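Local coordinates for protein terminal oxygenase component of carbazole (Janthinobacterium sp., PDB 7BUG) that catalyses the angular dioxygenation of carbazole as the terminal oxygenase of carbazole 1,9a-dioxygenase, using a Rieske [2Fe-2S] cluster and a mononuclear iron, at residues F179-I184 with D229-H234; D261-I264 with L270-N273. One frame throughout, in Å; residues are numbered along the deposited sequence.

Interaction 1: residues F179-I184 with D229-H234; sequences FDPSHI and DLIGEH. With FE2 (Fe (II) ion), chain E.
Asp229 OD2 lies 2.6 Å from the oxygen of water 1, which bridges to Phe179 O at 2.8 Å; not every acceptor near this water can be served by its two hydrogens. OD1 accepts from Ile231 N at 2.9 Å, on its anti side and well out of the carboxylate plane, which closes an Asx turn just before the weakly bonded helix at about 231-234. With CG anti to the backbone N (chi1 171°), the carboxylate reaches Pro181, whose CG rests 3.4 Å from Asp229 OD2. Pro181 CB meets Ile231 CG2 at 3.8 Å, so the proline ring touches both a charged and an apolar neighbour. Phe179 comes past the other way, its CE1 3.7 Å from Asp229 CB and its ring plane 79° from the carboxylate. Were Asp229 an alanine, Ile231 N would probably lose its acceptor, water 1 one of its partners, and the space beside Pro181 CG its filling. Behind the contact, His183 binds iron through NE2, 2.0 Å from the metal, with His187 and Asp333 completing the protein ligands. Its ND1 donates in the ring plane to a lone pair of Asp180 O, 2.8 Å away and almost straight, fixing the turn of the imidazole. Asp180 OD2 is hydrogen-bonded to His93 NE2 of the second subunit, a ligand of that subunit's Rieske cluster. The chemistry implied is a link between cluster and iron that runs His93, Asp180, His183 through two hydrogen bonds and the body of Asp180, consistent with the electron route proposed for Rieske oxygenases.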
loop_
_atom_site.group_PDB
_atom_site.type_symbol
_atom_site.label_atom_id
_atom_site.label_comp_id
_atom_site.label_asym_id
_atom_site.label_seq_id
_atom_site.Cartn_x
_atom_site.Cartn_y
_atom_site.Cartn_z
ATOM N N PHE A 179 -4.984 30.438 -3.150
ATOM C CA PHE A 179 -4.814 31.776 -2.555
ATOM C C PHE A 179 -3.393 32.314 -2.777
ATOM O O PHE A 179 -3.101 33.430 -2.412
ATOM C CB PHE A 179 -5.121 31.727 -1.066
ATOM C CG PHE A 179 -5.301 33.087 -0.459
ATOM C CD1 PHE A 179 -6.189 34.008 -1.002
ATOM C CD2 PHE A 179 -4.628 33.414 0.703
ATOM C CE1 PHE A 179 -6.347 35.261 -0.415
ATOM C CE2 PHE A 179 -4.800 34.658 1.284
ATOM C CZ PHE A 179 -5.671 35.572 0.737
ATOM N N ASP A 180 -2.555 31.564 -3.463
ATOM C CA ASP A 180 -1.120 31.918 -3.586
ATOM C C ASP A 180 -0.933 33.004 -4.654
ATOM O O ASP A 180 -1.279 32.780 -5.821
ATOM C CB ASP A 180 -0.454 30.612 -3.982
ATOM C CG ASP A 180 1.029 30.685 -4.157
ATOM O OD1 ASP A 180 1.538 31.807 -4.470
ATOM O OD2 ASP A 180 1.632 29.600 -4.038
ATOM N N PRO A 181 -0.499 34.233 -4.313
ATOM C CA PRO A 181 -0.464 35.276 -5.329
ATOM C C PRO A 181 0.524 34.998 -6.480
ATOM O O PRO A 181 0.299 35.409 -7.618
ATOM C CB PRO A 181 -0.073 36.556 -4.548
ATOM C CG PRO A 181 -0.276 36.201 -3.074
ATOM C CD PRO A 181 -0.100 34.694 -2.974
ATOM N N SER A 182 1.632 34.318 -6.201
ATOM C CA SER A 182 2.696 34.113 -7.236
ATOM C C SER A 182 2.494 32.851 -8.087
ATOM O O SER A 182 3.170 32.707 -9.137
ATOM C CB SER A 182 4.019 34.119 -6.602
ATOM O OG SER A 182 4.289 35.427 -6.142
ATOM N N HIS A 183 1.551 31.964 -7.745
ATOM C CA HIS A 183 1.345 30.695 -8.457
ATOM C C HIS A 183 0.843 30.979 -9.862
ATOM O O HIS A 183 0.858 30.066 -10.671
ATOM C CB HIS A 183 0.391 29.734 -7.692
ATOM C CG HIS A 183 -1.023 29.807 -8.123
ATOM N ND1 HIS A 183 -1.872 30.769 -7.652
ATOM C CD2 HIS A 183 -1.718 29.104 -9.037
ATOM C CE1 HIS A 183 -3.041 30.631 -8.226
ATOM N NE2 HIS A 183 -3.001 29.601 -9.089
ATOM N N ILE A 184 0.322 32.187 -10.151
ATOM C CA ILE A 184 -0.284 32.497 -11.470
ATOM C C ILE A 184 0.735 32.364 -12.615
ATOM O O ILE A 184 0.284 32.205 -13.740
ATOM C CB ILE A 184 -0.880 33.907 -11.463
ATOM C CG1 ILE A 184 0.164 34.970 -11.141
ATOM C CG2 ILE A 184 -2.078 33.925 -10.516
ATOM C CD1 ILE A 184 -0.316 36.381 -11.397
ATOM N N ASP A 229 -6.243 39.131 -0.274
ATOM C CA ASP A 229 -4.892 39.265 -0.883
ATOM C C ASP A 229 -4.824 40.673 -1.481
ATOM O O ASP A 229 -5.477 40.922 -2.487
ATOM C CB ASP A 229 -4.665 38.168 -1.937
ATOM C CG ASP A 229 -3.397 38.365 -2.775
ATOM O OD1 ASP A 229 -2.583 39.232 -2.400
ATOM O OD2 ASP A 229 -3.281 37.696 -3.840
ATOM N N LEU A 230 -4.051 41.548 -0.862
ATOM C CA LEU A 230 -3.895 42.951 -1.303
ATOM C C LEU A 230 -2.525 43.147 -1.951
ATOM O O LEU A 230 -2.114 44.317 -2.029
ATOM C CB LEU A 230 -4.032 43.878 -0.096
ATOM C CG LEU A 230 -5.335 43.746 0.684
ATOM C CD1 LEU A 230 -5.388 44.832 1.744
ATOM C CD2 LEU A 230 -6.537 43.804 -0.227
ATOM N N ILE A 231 -1.868 42.086 -2.443
ATOM C CA ILE A 231 -0.532 42.237 -3.090
ATOM C C ILE A 231 -0.664 43.180 -4.297
ATOM O O ILE A 231 0.233 44.008 -4.420
ATOM C CB ILE A 231 0.086 40.876 -3.458
ATOM C CG1 ILE A 231 1.592 41.001 -3.640
ATOM C CG2 ILE A 231 -0.583 40.280 -4.688
ATOM C CD1 ILE A 231 2.262 39.685 -3.896
ATOM N N GLY A 232 -1.721 43.071 -5.125
ATOM C CA GLY A 232 -1.956 43.931 -6.306
ATOM C C GLY A 232 -2.257 45.394 -5.965
ATOM O O GLY A 232 -2.248 46.236 -6.885
ATOM N N GLU A 233 -2.526 45.736 -4.704
ATOM C CA GLU A 233 -2.949 47.105 -4.326
ATOM C C GLU A 233 -1.759 48.056 -4.395
ATOM O O GLU A 233 -1.908 49.111 -5.047
ATOM C CB GLU A 233 -3.553 47.169 -2.921
ATOM C CG GLU A 233 -5.036 46.858 -2.918
ATOM C CD GLU A 233 -5.861 47.755 -2.016
ATOM O OE1 GLU A 233 -5.322 48.231 -0.983
ATOM O OE2 GLU A 233 -7.033 47.986 -2.360
ATOM N N HIS A 234 -0.677 47.737 -3.688
ATOM C CA HIS A 234 0.562 48.556 -3.646
ATOM C C HIS A 234 1.717 47.830 -4.358
ATOM O O HIS A 234 2.809 48.415 -4.417
ATOM C CB HIS A 234 0.882 48.960 -2.198
ATOM C CG HIS A 234 -0.228 49.711 -1.532
ATOM N ND1 HIS A 234 -0.455 51.064 -1.762
ATOM C CD2 HIS A 234 -1.183 49.309 -0.661
ATOM C CE1 HIS A 234 -1.493 51.462 -1.052
ATOM N NE2 HIS A 234 -1.955 50.404 -0.365
HETATM FE FE FE2 E . -4.471 28.742 -10.115
HETATM O O HOH W 1 -4.139 35.301 -4.170
HETATM O O HOH W 2 -5.773 30.001 -10.026
HETATM O O HOH W 3 -5.472 28.484 -8.176
#

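Interaction 2: residues D261-I264 with L270-N273; sequences DISI and LKVN
Residues 261-264 and 270-273 run antiparallel at 175°, their axes 4.7 Å apart. Asp261 with Asn273 and Ser263 with Lys271 are hydrogen-bonded pairs; Ile262 with Val272 and Ile264 with Leu270 alternate as non-hydrogen-bonded ones. Asn273 N to Asp261 O and Lys271 N to Ser263 O are each 2.8 Å, and the return bonds of both pairs are nearly as short. In between, Ile262 CA comes 3.3 Å from Lys271 O in a CA-H...O contact.

One face is greasy: Ile262 and Leu270 lie side by side pointing the same way, with CG2 of the former 4.0 Å from CD1 of the latter. Ile264 has CG1 anti to the backbone N (chi1 -171°) and, with chi2 also turned, sets CD1 3.6 Å from Leu270 N, packed on that side chain. The other face is polar. Ser263 OG, 3.6 Å from Lys271 CB, is hydrogen-bonded to Trp265 NE1; water 4 lies 2.6 Å from OG and donates to Lys271 O. The extended Lys271 chain leads away, and its NZ hydrogen-bonds to Pro151 O. Asp261 and Asn273 stand alongside each other, carboxylate and amide planes 47° apart.

Strands 226-229 and 281-288 flank the pair, making it an inner beta hairpin of the catalytic-domain sheet. The apolar face, carrying Ile262, Ile264 and Leu270, packs against helix 171-179, consistent with the Bet v 1-like clan of this domain.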
loop_
_atom_site.group_PDB
_atom_site.type_symbol
_atom_site.label_atom_id
_atom_site.label_comp_id
_atom_site.label_asym_id
_atom_site.label_seq_id
_atom_site.Cartn_x
_atom_site.Cartn_y
_atom_site.Cartn_z
ATOM N N ASP A 261 -10.275 41.497 -6.665
ATOM C CA ASP A 261 -10.563 41.096 -5.260
ATOM C C ASP A 261 -10.401 39.576 -5.149
ATOM O O ASP A 261 -11.101 38.858 -5.874
ATOM C CB ASP A 261 -11.968 41.491 -4.786
ATOM C CG ASP A 261 -12.251 42.975 -4.876
ATOM O OD1 ASP A 261 -11.372 43.763 -4.475
ATOM O OD2 ASP A 261 -13.365 43.332 -5.331
ATOM N N ILE A 262 -9.458 39.149 -4.324
ATOM C CA ILE A 262 -9.160 37.707 -4.119
ATOM C C ILE A 262 -9.238 37.486 -2.618
ATOM O O ILE A 262 -8.501 38.155 -1.884
ATOM C CB ILE A 262 -7.773 37.303 -4.622
ATOM C CG1 ILE A 262 -7.670 37.524 -6.127
ATOM C CG2 ILE A 262 -7.497 35.844 -4.228
ATOM C CD1 ILE A 262 -6.320 37.183 -6.711
ATOM N N SER A 263 -10.050 36.544 -2.168
ATOM C CA SER A 263 -10.167 36.302 -0.719
ATOM C C SER A 263 -10.361 34.810 -0.470
ATOM O O SER A 263 -10.914 34.108 -1.344
ATOM C CB SER A 263 -11.301 37.122 -0.116
ATOM O OG SER A 263 -12.500 36.925 -0.838
ATOM N N ILE A 264 -9.843 34.375 0.667
ATOM C CA ILE A 264 -10.031 32.991 1.132
ATOM C C ILE A 264 -10.819 33.048 2.441
ATOM O O ILE A 264 -10.567 33.926 3.288
ATOM C CB ILE A 264 -8.682 32.268 1.271
ATOM C CG1 ILE A 264 -8.896 30.775 1.525
ATOM C CG2 ILE A 264 -7.827 32.925 2.369
ATOM C CD1 ILE A 264 -9.394 29.976 0.319
ATOM N N LEU A 270 -12.364 29.921 -1.777
ATOM C CA LEU A 270 -11.748 31.076 -2.458
ATOM C C LEU A 270 -12.825 31.821 -3.248
ATOM O O LEU A 270 -13.670 31.210 -3.938
ATOM C CB LEU A 270 -10.665 30.556 -3.404
ATOM C CG LEU A 270 -9.800 31.606 -4.108
ATOM C CD1 LEU A 270 -8.745 32.157 -3.156
ATOM C CD2 LEU A 270 -9.128 31.024 -5.343
ATOM N N LYS A 271 -12.749 33.150 -3.208
ATOM C CA LYS A 271 -13.547 34.051 -4.056
ATOM C C LYS A 271 -12.604 34.904 -4.889
ATOM O O LYS A 271 -11.708 35.550 -4.328
ATOM C CB LYS A 271 -14.439 34.923 -3.184
ATOM C CG LYS A 271 -15.252 35.927 -3.988
ATOM C CD LYS A 271 -16.117 36.811 -3.133
ATOM C CE LYS A 271 -16.724 37.941 -3.918
ATOM N NZ LYS A 271 -17.603 38.783 -3.076
ATOM N N VAL A 272 -12.831 34.880 -6.198
ATOM C CA VAL A 272 -12.033 35.716 -7.134
ATOM C C VAL A 272 -13.006 36.545 -7.959
ATOM O O VAL A 272 -13.882 35.976 -8.627
ATOM C CB VAL A 272 -11.148 34.871 -8.056
ATOM C CG1 VAL A 272 -10.287 35.768 -8.954
ATOM C CG2 VAL A 272 -10.310 33.861 -7.307
ATOM N N ASN A 273 -12.870 37.850 -7.832
ATOM C CA ASN A 273 -13.844 38.806 -8.395
ATOM C C ASN A 273 -13.117 39.924 -9.118
ATOM O O ASN A 273 -12.308 40.612 -8.490
ATOM C CB ASN A 273 -14.657 39.468 -7.284
ATOM C CG ASN A 273 -15.748 40.339 -7.857
ATOM O OD1 ASN A 273 -16.249 40.093 -8.951
ATOM N ND2 ASN A 273 -16.133 41.339 -7.106
HETATM O O HOH W 4 -12.812 38.190 -3.144
#

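Overall arrangement
The centres of the two interactions lie about 10 Å apart, and Phe179 and Asp229 join them. Asp229 N is 2.9 Å from Ile262 O, a probable hydrogen bond that ties strand 226-229 to the edge of the hairpin. Phe179, at the end of helix 171-179, settles on the apolar face of 261-264 and 270-273: its CD2 is 3.6 Å from Ile264 CG2, and its CD1 is 3.8 Å from Leu270 CD1. The side chain of Leu270 comes within about 7 Å of the iron, which 179-184 binds directly through His183. The sheet of interaction 2 therefore lies against the end of the helix from which the iron-binding loop of interaction 1 departs.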